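Local coordinates for protein Beta/alpha-amylase (Paenibacillus polymyxa, PDB 3VOC) that removes successive maltose units from the non-reducing ends of alpha-1,4-glucans through this family 14 beta-amylase domain, part of a longer, proteolytically processed beta/alpha-amylase precursor, at residues 41-46 and 91-96; 50-55 and 130-135; 74-79 and 149-154; 139-144 and 270-275. All blocks are in the same frame, centred on the assembly; numbering follows the deposited sequence.

Interaction 1 (41-46 and 91-96); sequences DVWWGY and CNIPLP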
loop_
_atom_site.group_PDB
_atom_site.type_symbol
_atom_site.label_atom_id
_atom_site.label_comp_id
_atom_site.label_asym_id
_atom_site.label_seq_id
_atom_site.Cartn_x
_atom_site.Cartn_y
_atom_site.Cartn_z
ATOM N N ASP A 41 5.505 -9.746 -4.853
ATOM C CA ASP A 41 5.988 -8.475 -5.371
ATOM C C ASP A 41 6.633 -8.685 -6.738
ATOM O O ASP A 41 7.636 -9.399 -6.854
ATOM C CB ASP A 41 7.002 -7.832 -4.434
ATOM C CG ASP A 41 6.344 -7.031 -3.327
ATOM O OD1 ASP A 41 5.471 -6.191 -3.611
ATOM O OD2 ASP A 41 6.721 -7.235 -2.169
ATOM N N VAL A 42 6.026 -8.094 -7.763
ATOM C CA VAL A 42 6.601 -8.093 -9.126
ATOM C C VAL A 42 7.273 -6.738 -9.251
ATOM O O VAL A 42 6.628 -5.719 -9.567
ATOM C CB VAL A 42 5.524 -8.376 -10.205
ATOM C CG1 VAL A 42 6.122 -8.422 -11.613
ATOM C CG2 VAL A 42 4.796 -9.706 -9.891
ATOM N N TRP A 43 8.569 -6.718 -8.923
ATOM C CA TRP A 43 9.303 -5.448 -8.766
ATOM C C TRP A 43 9.498 -4.697 -10.096
ATOM O O TRP A 43 10.078 -5.232 -11.045
ATOM C CB TRP A 43 10.673 -5.694 -8.110
ATOM C CG TRP A 43 10.566 -6.178 -6.705
ATOM C CD1 TRP A 43 10.800 -7.437 -6.252
ATOM C CD2 TRP A 43 10.161 -5.406 -5.564
ATOM N NE1 TRP A 43 10.577 -7.499 -4.897
ATOM C CE2 TRP A 43 10.180 -6.268 -4.451
ATOM C CE3 TRP A 43 9.775 -4.067 -5.384
ATOM C CZ2 TRP A 43 9.826 -5.846 -3.157
ATOM C CZ3 TRP A 43 9.428 -3.638 -4.091
ATOM C CH2 TRP A 43 9.458 -4.529 -2.995
ATOM N N TRP A 44 9.044 -3.450 -10.153
ATOM C CA TRP A 44 9.301 -2.619 -11.327
ATOM C C TRP A 44 10.788 -2.614 -11.709
ATOM O O TRP A 44 11.146 -2.719 -12.900
ATOM C CB TRP A 44 8.807 -1.191 -11.083
ATOM C CG TRP A 44 8.580 -0.401 -12.357
ATOM C CD1 TRP A 44 8.630 -0.876 -13.667
ATOM C CD2 TRP A 44 8.222 0.981 -12.447
ATOM N NE1 TRP A 44 8.341 0.144 -14.537
ATOM C CE2 TRP A 44 8.085 1.290 -13.821
ATOM C CE3 TRP A 44 8.000 1.997 -11.490
ATOM C CZ2 TRP A 44 7.750 2.572 -14.265
ATOM C CZ3 TRP A 44 7.649 3.253 -11.928
ATOM C CH2 TRP A 44 7.530 3.539 -13.311
ATOM N N GLY A 45 11.641 -2.515 -10.684
ATOM C CA GLY A 45 13.098 -2.465 -10.848
ATOM C C GLY A 45 13.679 -3.721 -11.484
ATOM O O GLY A 45 14.761 -3.671 -12.055
ATOM N N TYR A 46 12.959 -4.841 -11.369
ATOM C CA TYR A 46 13.356 -6.103 -11.985
ATOM C C TYR A 46 12.919 -6.218 -13.436
ATOM O O TYR A 46 13.570 -6.917 -14.218
ATOM C CB TYR A 46 12.733 -7.295 -11.253
ATOM C CG TYR A 46 13.432 -7.766 -9.995
ATOM C CD1 TYR A 46 14.384 -6.984 -9.354
ATOM C CD2 TYR A 46 13.091 -9.000 -9.414
ATOM C CE1 TYR A 46 15.012 -7.417 -8.169
ATOM C CE2 TYR A 46 13.716 -9.446 -8.238
ATOM C CZ TYR A 46 14.665 -8.650 -7.623
ATOM O OH TYR A 46 15.274 -9.064 -6.457
ATOM N N CYS A 91 16.971 -5.129 1.569
ATOM C CA CYS A 91 16.806 -5.305 0.135
ATOM C C CYS A 91 17.330 -4.064 -0.566
ATOM O O CYS A 91 17.543 -3.030 0.068
ATOM C CB CYS A 91 15.335 -5.554 -0.208
ATOM S SG CYS A 91 14.217 -4.272 0.393
ATOM N N ASN A 92 17.570 -4.178 -1.868
ATOM C CA ASN A 92 17.996 -3.036 -2.654
ATOM C C ASN A 92 17.414 -3.142 -4.038
ATOM O O ASN A 92 18.069 -3.635 -4.955
ATOM C CB ASN A 92 19.520 -2.940 -2.717
ATOM C CG ASN A 92 19.988 -1.674 -3.399
ATOM O OD1 ASN A 92 19.168 -0.845 -3.840
ATOM N ND2 ASN A 92 21.314 -1.507 -3.499
ATOM N N ILE A 93 16.165 -2.705 -4.181
ATOM C CA ILE A 93 15.476 -2.812 -5.462
ATOM C C ILE A 93 14.860 -1.449 -5.783
ATOM O O ILE A 93 13.676 -1.200 -5.505
ATOM C CB ILE A 93 14.402 -3.943 -5.475
ATOM C CG1 ILE A 93 14.982 -5.244 -4.879
ATOM C CG2 ILE A 93 13.854 -4.133 -6.920
ATOM C CD1 ILE A 93 13.945 -6.347 -4.547
ATOM N N PRO A 94 15.668 -0.558 -6.370
ATOM C CA PRO A 94 15.201 0.799 -6.631
ATOM C C PRO A 94 14.213 0.829 -7.792
ATOM O O PRO A 94 14.056 -0.168 -8.502
ATOM C CB PRO A 94 16.504 1.557 -6.966
ATOM C CG PRO A 94 17.393 0.500 -7.581
ATOM C CD PRO A 94 17.051 -0.780 -6.844
ATOM N N LEU A 95 13.514 1.943 -7.951
ATOM C CA LEU A 95 12.766 2.185 -9.194
ATOM C C LEU A 95 13.724 2.114 -10.392
ATOM O O LEU A 95 14.921 2.343 -10.228
ATOM C CB LEU A 95 12.093 3.557 -9.149
ATOM C CG LEU A 95 11.066 3.834 -8.037
ATOM C CD1 LEU A 95 10.517 5.248 -8.177
ATOM C CD2 LEU A 95 9.923 2.812 -8.056
ATOM N N PRO A 96 13.208 1.790 -11.601
ATOM C CA PRO A 96 14.065 1.790 -12.789
ATOM C C PRO A 96 14.910 3.065 -12.867
ATOM O O PRO A 96 14.374 4.182 -12.779
ATOM C CB PRO A 96 13.052 1.731 -13.932
ATOM C CG PRO A 96 11.920 0.895 -13.352
ATOM C CD PRO A 96 11.815 1.415 -11.928
HETATM O O HOH W 1 11.179 -1.335 -7.980
#
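Pro94 O meets Gly45 in two ways. Gly45 CA makes a CA-H...O contact with Pro94 O at 3.4 Å, and a water that donates to Pro94 O at 3.1 Å also accepts from Gly45 N at 3.0 Å. A CB on Gly45 would collide with Pro94 O, so this close approach relies on the missing side chain. Ile93 reaches into the fork between two aromatic residues. Its CD1 sits over the five-membered ring of Trp43, 3.6 Å from the centroid and 12° off the normal; Asp41 CB lies on the opposite face of this indole. CG1 of Ile93 stands anti to the carbonyl carbon (chi1 -47°), which leaves the CG2 branch to touch Trp43 CB and, at 3.7 Å, Tyr46 CE1. Further along, Pro96 lies over Trp44, its CG 3.6 Å from the five-membered-ring centroid and only 4° off the normal. Leu95 CD2 adds a looser contact with Trp44 CE3 at 4.0 Å. The indole N-H of Trp44 turns to Glu48, a calcium ligand, while Trp43 also meets His81, a probable substrate-binding residue. With no direct hydrogen bond across the segments, the join between the end of barrel strand 37-43 and the segment following disulfide-bonded Cys91 rests on CH-pi and apolar contacts, supplemented by one bridging water.

Interaction 2 (50-55 and 130-135); sequences AGDNQF and GKQYDE. With CA (calcium ion), chain B.
Asp52 and Asn53 face Gln132 and Glu135 across a calcium ion, and the tight part of the contact is this cluster of oxygens. Calcium is bound by Glu135 OE1 at 2.2 Å, Asp52 OD1 at 2.3 Å, Gln132 OE1 at 2.3 Å and Asn53 OD1 at 2.4 Å. Glu48 OE2 and a water, itself a donor to Gln132 O, complete the six ligands. Gln132 is folded at chi2 (-60°) to bring its carbonyl oxygen to the metal, whereas the chain of Glu135 runs extended beyond CG. The oxygens lie close to one another without hydrogen bonding; the calcium charge probably offsets their repulsion. Asn53 grips twice: while OD1 binds the metal, ND2 donates to Glu135 OE2 at 3.1 Å, nearly straight at 171° but arriving from above the carboxylate plane, 77° out of it. Away from the metal the contact is looser. Gln132 NE2 makes only weak bonds to the Asp52 carboxylate, and a water donates to both Asp52 OD2 and Glu135 OE2, in a contact that lies at the protein surface. Within these segments Phe55 makes a slight contact, CZ 4.0 Å from Glu135 O, but its ring also packs on Leu136 and Ser139 of the same helix and meets Trp57. The calcium thus links the loop between helices 44-47 and 58-69, which includes the type II turn from Gly51 to Gln54, to one side of helix 127-144.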
loop_
_atom_site.group_PDB
_atom_site.type_symbol
_atom_site.label_atom_id
_atom_site.label_comp_id
_atom_site.label_asym_id
_atom_site.label_seq_id
_atom_site.Cartn_x
_atom_site.Cartn_y
_atom_site.Cartn_z
ATOM N N ALA A 50 16.247 -1.938 -17.838
ATOM C CA ALA A 50 17.249 -1.624 -18.867
ATOM C C ALA A 50 16.986 -0.296 -19.576
ATOM O O ALA A 50 17.921 0.354 -20.058
ATOM C CB ALA A 50 17.331 -2.775 -19.883
ATOM N N GLY A 51 15.718 0.091 -19.661
ATOM C CA GLY A 51 15.326 1.288 -20.394
ATOM C C GLY A 51 13.819 1.397 -20.445
ATOM O O GLY A 51 13.117 0.413 -20.195
ATOM N N ASP A 52 13.322 2.589 -20.764
ATOM C CA ASP A 52 11.886 2.817 -20.866
ATOM C C ASP A 52 11.311 1.862 -21.902
ATOM O O ASP A 52 11.742 1.845 -23.056
ATOM C CB ASP A 52 11.577 4.276 -21.236
ATOM C CG ASP A 52 10.090 4.618 -21.118
ATOM O OD1 ASP A 52 9.295 3.793 -20.612
ATOM O OD2 ASP A 52 9.703 5.726 -21.547
ATOM N N ASN A 53 10.382 1.028 -21.443
ATOM C CA ASN A 53 9.697 0.041 -22.284
ATOM C C ASN A 53 10.607 -1.045 -22.832
ATOM O O ASN A 53 10.317 -1.657 -23.856
ATOM C CB ASN A 53 8.882 0.720 -23.389
ATOM C CG ASN A 53 7.801 1.621 -22.835
ATOM O OD1 ASN A 53 7.412 1.506 -21.673
ATOM N ND2 ASN A 53 7.309 2.520 -23.661
ATOM N N GLN A 54 11.707 -1.280 -22.129
ATOM C CA GLN A 54 12.538 -2.434 -22.371
ATOM C C GLN A 54 12.324 -3.382 -21.187
ATOM O O GLN A 54 12.816 -3.148 -20.084
ATOM C CB GLN A 54 14.008 -2.031 -22.527
ATOM C CG GLN A 54 14.890 -3.185 -22.903
ATOM C CD GLN A 54 16.351 -2.807 -23.160
ATOM O OE1 GLN A 54 16.702 -1.643 -23.392
ATOM N NE2 GLN A 54 17.212 -3.812 -23.104
ATOM N N PHE A 55 11.584 -4.453 -21.433
ATOM C CA PHE A 55 11.109 -5.319 -20.356
ATOM C C PHE A 55 11.893 -6.610 -20.255
ATOM O O PHE A 55 12.411 -7.115 -21.257
ATOM C CB PHE A 55 9.614 -5.620 -20.556
ATOM C CG PHE A 55 8.746 -4.407 -20.434
ATOM C CD1 PHE A 55 8.356 -3.931 -19.162
ATOM C CD2 PHE A 55 8.319 -3.729 -21.573
ATOM C CE1 PHE A 55 7.564 -2.788 -19.050
ATOM C CE2 PHE A 55 7.525 -2.590 -21.458
ATOM C CZ PHE A 55 7.154 -2.121 -20.187
ATOM N N GLY A 130 1.128 8.089 -14.374
ATOM C CA GLY A 130 0.001 7.327 -14.959
ATOM C C GLY A 130 0.393 6.627 -16.248
ATOM O O GLY A 130 0.072 5.448 -16.453
ATOM N N LYS A 131 1.111 7.346 -17.103
ATOM C CA LYS A 131 1.547 6.818 -18.398
ATOM C C LYS A 131 2.481 5.639 -18.181
ATOM O O LYS A 131 2.301 4.592 -18.789
ATOM C CB LYS A 131 2.253 7.907 -19.231
ATOM C CG LYS A 131 2.668 7.430 -20.623
ATOM C CD LYS A 131 3.334 8.531 -21.449
ATOM C CE LYS A 131 3.645 8.015 -22.852
ATOM N NZ LYS A 131 4.641 8.883 -23.537
ATOM N N GLN A 132 3.488 5.818 -17.325
ATOM C CA GLN A 132 4.416 4.721 -17.013
ATOM C C GLN A 132 3.710 3.466 -16.478
ATOM O O GLN A 132 4.031 2.358 -16.901
ATOM C CB GLN A 132 5.528 5.172 -16.060
ATOM C CG GLN A 132 6.571 6.103 -16.706
ATOM C CD GLN A 132 7.313 5.475 -17.886
ATOM O OE1 GLN A 132 7.575 4.267 -17.917
ATOM N NE2 GLN A 132 7.670 6.309 -18.858
ATOM N N TYR A 133 2.740 3.628 -15.576
ATOM C CA TYR A 133 2.054 2.456 -15.020
ATOM C C TYR A 133 1.189 1.794 -16.087
ATOM O O TYR A 133 1.088 0.579 -16.146
ATOM C CB TYR A 133 1.180 2.826 -13.818
ATOM C CG TYR A 133 1.914 3.196 -12.514
ATOM C CD1 TYR A 133 3.221 3.701 -12.515
ATOM C CD2 TYR A 133 1.260 3.094 -11.291
ATOM C CE1 TYR A 133 3.855 4.054 -11.312
ATOM C CE2 TYR A 133 1.886 3.447 -10.088
ATOM C CZ TYR A 133 3.176 3.940 -10.115
ATOM O OH TYR A 133 3.778 4.307 -8.935
ATOM N N ASP A 134 0.556 2.617 -16.917
ATOM C CA ASP A 134 -0.253 2.121 -18.046
ATOM C C ASP A 134 0.599 1.232 -18.968
ATOM O O ASP A 134 0.180 0.124 -19.323
ATOM C CB ASP A 134 -0.874 3.317 -18.796
ATOM C CG ASP A 134 -1.899 2.907 -19.859
ATOM O OD1 ASP A 134 -2.455 1.795 -19.809
ATOM O OD2 ASP A 134 -2.160 3.740 -20.744
ATOM N N GLU A 135 1.796 1.696 -19.344
ATOM C CA GLU A 135 2.706 0.881 -20.164
ATOM C C GLU A 135 3.111 -0.419 -19.469
ATOM O O GLU A 135 3.210 -1.466 -20.110
ATOM C CB GLU A 135 3.987 1.647 -20.507
ATOM C CG GLU A 135 3.773 2.928 -21.321
ATOM C CD GLU A 135 5.033 3.775 -21.390
ATOM O OE1 GLU A 135 5.839 3.763 -20.426
ATOM O OE2 GLU A 135 5.217 4.466 -22.411
HETATM CA CA CA B . 7.608 2.652 -19.593
HETATM O O HOH W 2 7.365 6.086 -22.411
HETATM O O HOH W 3 6.308 1.367 -18.132
#

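Interaction 3 (74-79 and 149-154); sequences WVPIIS and SIIPKI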
loop_
_atom_site.group_PDB
_atom_site.type_symbol
_atom_site.label_atom_id
_atom_site.label_comp_id
_atom_site.label_asym_id
_atom_site.label_seq_id
_atom_site.Cartn_x
_atom_site.Cartn_y
_atom_site.Cartn_z
ATOM N N TRP A 74 -1.465 -17.913 -8.527
ATOM C CA TRP A 74 -0.466 -16.837 -8.428
ATOM C C TRP A 74 -1.120 -15.461 -8.392
ATOM O O TRP A 74 -1.877 -15.117 -9.285
ATOM C CB TRP A 74 0.505 -16.887 -9.608
ATOM C CG TRP A 74 1.736 -16.001 -9.421
ATOM C CD1 TRP A 74 2.559 -15.949 -8.315
ATOM C CD2 TRP A 74 2.285 -15.067 -10.367
ATOM N NE1 TRP A 74 3.576 -15.041 -8.521
ATOM C CE2 TRP A 74 3.438 -14.492 -9.771
ATOM C CE3 TRP A 74 1.920 -14.666 -11.665
ATOM C CZ2 TRP A 74 4.223 -13.526 -10.427
ATOM C CZ3 TRP A 74 2.710 -13.707 -12.320
ATOM C CH2 TRP A 74 3.838 -13.145 -11.697
ATOM N N VAL A 75 -0.820 -14.676 -7.361
ATOM C CA VAL A 75 -1.384 -13.328 -7.255
ATOM C C VAL A 75 -0.259 -12.316 -7.341
ATOM O O VAL A 75 0.465 -12.090 -6.362
ATOM C CB VAL A 75 -2.217 -13.124 -5.972
ATOM C CG1 VAL A 75 -2.704 -11.651 -5.857
ATOM C CG2 VAL A 75 -3.403 -14.102 -5.953
ATOM N N PRO A 76 -0.081 -11.717 -8.526
ATOM C CA PRO A 76 0.997 -10.755 -8.701
ATOM C C PRO A 76 0.626 -9.388 -8.112
ATOM O O PRO A 76 -0.528 -8.963 -8.211
ATOM C CB PRO A 76 1.118 -10.665 -10.220
ATOM C CG PRO A 76 -0.304 -10.854 -10.687
ATOM C CD PRO A 76 -0.874 -11.896 -9.757
ATOM N N ILE A 77 1.598 -8.754 -7.459
ATOM C CA ILE A 77 1.489 -7.369 -7.052
ATOM C C ILE A 77 2.378 -6.624 -8.043
ATOM O O ILE A 77 3.569 -6.897 -8.123
ATOM C CB ILE A 77 2.026 -7.131 -5.612
ATOM C CG1 ILE A 77 1.325 -8.079 -4.610
ATOM C CG2 ILE A 77 1.854 -5.641 -5.223
ATOM C CD1 ILE A 77 2.121 -8.339 -3.276
ATOM N N ILE A 78 1.801 -5.707 -8.811
ATOM C CA ILE A 78 2.625 -4.902 -9.719
ATOM C C ILE A 78 3.331 -3.806 -8.890
ATOM O O ILE A 78 2.778 -2.737 -8.609
ATOM C CB ILE A 78 1.820 -4.334 -10.894
ATOM C CG1 ILE A 78 0.971 -5.438 -11.555
ATOM C CG2 ILE A 78 2.779 -3.647 -11.906
ATOM C CD1 ILE A 78 1.773 -6.687 -12.031
ATOM N N SER A 79 4.549 -4.107 -8.472
ATOM C CA SER A 79 5.194 -3.344 -7.400
ATOM C C SER A 79 6.045 -2.198 -7.944
ATOM O O SER A 79 7.256 -2.345 -8.133
ATOM C CB SER A 79 6.031 -4.281 -6.537
ATOM O OG SER A 79 5.174 -5.201 -5.903
ATOM N N SER A 149 -5.412 -18.664 -16.396
ATOM C CA SER A 149 -6.080 -19.617 -15.512
ATOM C C SER A 149 -5.479 -19.727 -14.099
ATOM O O SER A 149 -6.147 -20.216 -13.190
ATOM C CB SER A 149 -6.110 -21.009 -16.125
ATOM O OG SER A 149 -4.839 -21.632 -16.039
ATOM N N ILE A 150 -4.238 -19.304 -13.907
ATOM C CA ILE A 150 -3.657 -19.396 -12.560
ATOM C C ILE A 150 -3.692 -18.089 -11.756
ATOM O O ILE A 150 -3.323 -18.082 -10.575
ATOM C CB ILE A 150 -2.228 -19.991 -12.570
ATOM C CG1 ILE A 150 -1.207 -18.954 -13.056
ATOM C CG2 ILE A 150 -2.208 -21.323 -13.380
ATOM C CD1 ILE A 150 0.234 -19.274 -12.666
ATOM N N ILE A 151 -4.120 -16.995 -12.388
ATOM C CA ILE A 151 -4.152 -15.679 -11.728
ATOM C C ILE A 151 -5.596 -15.340 -11.336
ATOM O O ILE A 151 -6.417 -15.026 -12.192
ATOM C CB ILE A 151 -3.525 -14.576 -12.617
ATOM C CG1 ILE A 151 -2.046 -14.876 -12.889
ATOM C CG2 ILE A 151 -3.685 -13.180 -11.970
ATOM C CD1 ILE A 151 -1.394 -13.936 -13.887
ATOM N N PRO A 152 -5.918 -15.427 -10.035
ATOM C CA PRO A 152 -7.301 -15.198 -9.609
ATOM C C PRO A 152 -7.594 -13.756 -9.204
ATOM O O PRO A 152 -8.754 -13.401 -8.992
ATOM C CB PRO A 152 -7.421 -16.090 -8.378
ATOM C CG PRO A 152 -6.043 -16.048 -7.768
ATOM C CD PRO A 152 -5.072 -15.905 -8.924
ATOM N N LYS A 153 -6.550 -12.942 -9.105
ATOM C CA LYS A 153 -6.646 -11.605 -8.531
ATOM C C LYS A 153 -5.329 -10.909 -8.820
ATOM O O LYS A 153 -4.278 -11.562 -8.906
ATOM C CB LYS A 153 -6.901 -11.710 -7.018
ATOM C CG LYS A 153 -7.118 -10.387 -6.312
ATOM C CD LYS A 153 -8.024 -10.567 -5.107
ATOM C CE LYS A 153 -8.756 -9.242 -4.794
ATOM N NZ LYS A 153 -9.843 -9.397 -3.792
ATOM N N ILE A 154 -5.372 -9.594 -9.004
ATOM C CA ILE A 154 -4.145 -8.807 -9.222
ATOM C C ILE A 154 -4.106 -7.634 -8.251
ATOM O O ILE A 154 -5.133 -6.986 -8.053
ATOM C CB ILE A 154 -4.068 -8.268 -10.681
ATOM C CG1 ILE A 154 -4.075 -9.445 -11.679
ATOM C CG2 ILE A 154 -2.823 -7.379 -10.869
ATOM C CD1 ILE A 154 -4.290 -9.068 -13.159
#
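Trp74 and Ile150 begin the pairing with a straight backbone bond, Trp74 N to Ile150 O at 2.8 Å and 173°, and from there the two segments run roughly parallel, 29° apart. Trp74 O then receives a CA-H...O contact from Ile151 CA at 3.4 Å. Ile151 lies alongside Trp74, pointing the same way, with its CD1 4.1 Å from CE3 of the indole. With CG1 anti to the carbonyl carbon (chi1 -62°), CD1 is carried alongside the indole while CG2 is left to meet Pro76 CD at 3.8 Å, the two side chains crossing at about a right angle. An alanine here has neither CG2 nor CD1 and would probably leave a gap between Pro76 CD and Trp74 CE3. Val75 divides its methyls: CG2 touches Pro152 CG at 3.7 Å and CG1 reaches Lys153 O at 3.4 Å. Pro76 has no N-H to offer that carbonyl; its CD stands 3.5 Å away instead. Lys153 O is buried with no hydrogen-bond partner in the model, consistent with a proline facing it, and this join between neighbouring strands of the TIM barrel, 73-79 and 153-156, owes much to prolines and branched aliphatic side chains near its start.

Interaction 4 (139-144 and 270-275); sequences SFAENF and SVFGVR
Phe272 drives its ring toward the last turns of helix 127-144 and meets Phe140 there, the two side chains crossing at about a right angle. Its CG, anti to the carbonyl carbon (chi1 -58°), directs the ring at the helix. Phe140 CE2 and Phe272 CZ approach obliquely at 4.1 Å. At its rim the Phe272 ring is met in plane by a backbone oxygen: Phe144 O lies 3.4 Å from CE2, where the slightly positive ring edge probably suits the carbonyl. On another side CE1 rests 3.8 Å from Ala141 CA, a small residue that lets the ring come close to the helix. Val271 CG1 lies over the centre of one Phe272 face, 3.8 Å above it, and also touches Ala141 O. Replacing Phe272 by an alanine would probably leave Phe140 CE2 without this ring neighbour and open a gap beside Ala141. Outside the two segments, Phe272 packs on Ile151 and Ile154, while Phe140 reaches Trp74, Pro76 and Ile78, so the loop leading into strand 275-279 and helix 127-144 together cover barrel strands 73-79 and 153-156.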
loop_
_atom_site.group_PDB
_atom_site.type_symbol
_atom_site.label_atom_id
_atom_site.label_comp_id
_atom_site.label_asym_id
_atom_site.label_seq_id
_atom_site.Cartn_x
_atom_site.Cartn_y
_atom_site.Cartn_z
ATOM N N SER A 139 2.237 -4.196 -20.619
ATOM C CA SER A 139 3.262 -5.184 -20.835
ATOM C C SER A 139 3.005 -6.447 -20.017
ATOM O O SER A 139 3.189 -7.555 -20.531
ATOM C CB SER A 139 4.653 -4.636 -20.526
ATOM O OG SER A 139 5.614 -5.575 -20.957
ATOM N N PHE A 140 2.591 -6.288 -18.757
ATOM C CA PHE A 140 2.293 -7.461 -17.927
ATOM C C PHE A 140 1.183 -8.296 -18.543
ATOM O O PHE A 140 1.283 -9.526 -18.647
ATOM C CB PHE A 140 1.884 -7.054 -16.495
ATOM C CG PHE A 140 1.591 -8.228 -15.619
ATOM C CD1 PHE A 140 2.629 -8.982 -15.060
ATOM C CD2 PHE A 140 0.287 -8.619 -15.387
ATOM C CE1 PHE A 140 2.348 -10.117 -14.270
ATOM C CE2 PHE A 140 0.003 -9.747 -14.608
ATOM C CZ PHE A 140 1.030 -10.492 -14.052
ATOM N N ALA A 141 0.114 -7.616 -18.950
ATOM C CA ALA A 141 -1.044 -8.271 -19.526
ATOM C C ALA A 141 -0.637 -9.065 -20.765
ATOM O O ALA A 141 -1.024 -10.224 -20.929
ATOM C CB ALA A 141 -2.114 -7.233 -19.869
ATOM N N GLU A 142 0.164 -8.433 -21.623
ATOM C CA GLU A 142 0.650 -9.059 -22.849
ATOM C C GLU A 142 1.542 -10.278 -22.569
ATOM O O GLU A 142 1.420 -11.322 -23.219
ATOM C CB GLU A 142 1.408 -8.010 -23.677
ATOM C CG GLU A 142 1.790 -8.449 -25.075
ATOM C CD GLU A 142 2.125 -7.260 -25.966
ATOM O OE1 GLU A 142 3.213 -6.660 -25.777
ATOM O OE2 GLU A 142 1.290 -6.921 -26.844
ATOM N N ASN A 143 2.415 -10.168 -21.577
ATOM C CA ASN A 143 3.341 -11.259 -21.280
ATOM C C ASN A 143 2.761 -12.409 -20.465
ATOM O O ASN A 143 3.255 -13.547 -20.537
ATOM C CB ASN A 143 4.598 -10.723 -20.609
ATOM C CG ASN A 143 5.546 -10.099 -21.607
ATOM O OD1 ASN A 143 6.450 -10.762 -22.098
ATOM N ND2 ASN A 143 5.322 -8.836 -21.934
ATOM N N PHE A 144 1.718 -12.110 -19.697
ATOM C CA PHE A 144 1.138 -13.090 -18.798
ATOM C C PHE A 144 -0.272 -13.549 -19.139
ATOM O O PHE A 144 -0.873 -14.313 -18.374
ATOM C CB PHE A 144 1.258 -12.603 -17.354
ATOM C CG PHE A 144 2.669 -12.662 -16.841
ATOM C CD1 PHE A 144 3.115 -13.758 -16.112
ATOM C CD2 PHE A 144 3.578 -11.638 -17.138
ATOM C CE1 PHE A 144 4.430 -13.820 -15.654
ATOM C CE2 PHE A 144 4.899 -11.701 -16.679
ATOM C CZ PHE A 144 5.320 -12.786 -15.946
ATOM N N SER A 270 -10.136 -7.268 -19.952
ATOM C CA SER A 270 -10.416 -8.120 -21.123
ATOM C C SER A 270 -9.375 -9.235 -21.331
ATOM O O SER A 270 -9.490 -10.028 -22.254
ATOM C CB SER A 270 -10.571 -7.264 -22.380
ATOM O OG SER A 270 -9.340 -6.645 -22.692
ATOM N N VAL A 271 -8.369 -9.305 -20.465
ATOM C CA VAL A 271 -7.337 -10.327 -20.574
ATOM C C VAL A 271 -7.518 -11.314 -19.429
ATOM O O VAL A 271 -7.633 -12.525 -19.649
ATOM C CB VAL A 271 -5.919 -9.696 -20.568
ATOM C CG1 VAL A 271 -4.841 -10.771 -20.506
ATOM C CG2 VAL A 271 -5.733 -8.786 -21.817
ATOM N N PHE A 272 -7.571 -10.789 -18.207
ATOM C CA PHE A 272 -7.755 -11.611 -17.017
ATOM C C PHE A 272 -9.191 -11.583 -16.511
ATOM O O PHE A 272 -9.745 -12.623 -16.183
ATOM C CB PHE A 272 -6.784 -11.162 -15.931
ATOM C CG PHE A 272 -5.347 -11.228 -16.364
ATOM C CD1 PHE A 272 -4.625 -10.060 -16.602
ATOM C CD2 PHE A 272 -4.739 -12.464 -16.591
ATOM C CE1 PHE A 272 -3.293 -10.121 -17.013
ATOM C CE2 PHE A 272 -3.411 -12.538 -17.012
ATOM C CZ PHE A 272 -2.684 -11.373 -17.221
ATOM N N GLY A 273 -9.783 -10.393 -16.437
ATOM C CA GLY A 273 -11.156 -10.255 -15.951
ATOM C C GLY A 273 -11.296 -10.692 -14.500
ATOM O O GLY A 273 -12.308 -11.283 -14.112
ATOM N N VAL A 274 -10.292 -10.388 -13.688
ATOM C CA VAL A 274 -10.329 -10.751 -12.269
ATOM C C VAL A 274 -10.452 -9.490 -11.414
ATOM O O VAL A 274 -10.278 -8.383 -11.924
ATOM C CB VAL A 274 -9.059 -11.530 -11.859
ATOM C CG1 VAL A 274 -9.022 -12.921 -12.522
ATOM C CG2 VAL A 274 -7.790 -10.693 -12.172
ATOM N N ARG A 275 -10.767 -9.653 -10.128
ATOM C CA ARG A 275 -10.738 -8.521 -9.176
ATOM C C ARG A 275 -9.333 -7.918 -9.089
ATOM O O ARG A 275 -8.334 -8.647 -9.081
ATOM C CB ARG A 275 -11.162 -8.964 -7.761
ATOM C CG ARG A 275 -12.603 -9.474 -7.617
ATOM C CD ARG A 275 -13.616 -8.490 -8.192
ATOM N NE ARG A 275 -13.543 -7.195 -7.519
ATOM C CZ ARG A 275 -14.137 -6.089 -7.952
ATOM N NH1 ARG A 275 -14.846 -6.102 -9.073
ATOM N NH2 ARG A 275 -14.004 -4.948 -7.275
#

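From the N terminus, interaction 1 opens at the end of barrel strand 37-43 and closes its loop at 91-96. Before that closure, interactions 2 and 3 have opened, at 50-55 and 74-79; they close at 130-135 and 149-154, so all three cross one another and none is nested. Interaction 4 opens at 139-144, after interactions 1 and 2 have closed but before interaction 3 does, and thus crosses interaction 3 alone. Trp44 packs on Gln132 and Tyr133, joining interactions 1 and 2. Strands 37-43 and 73-79, adjacent in the barrel, link interactions 1 and 3; helix 127-144 serves both interactions 2 and 4. Next along the barrel, Ile154 pairs with Arg275, joining interactions 3 and 4.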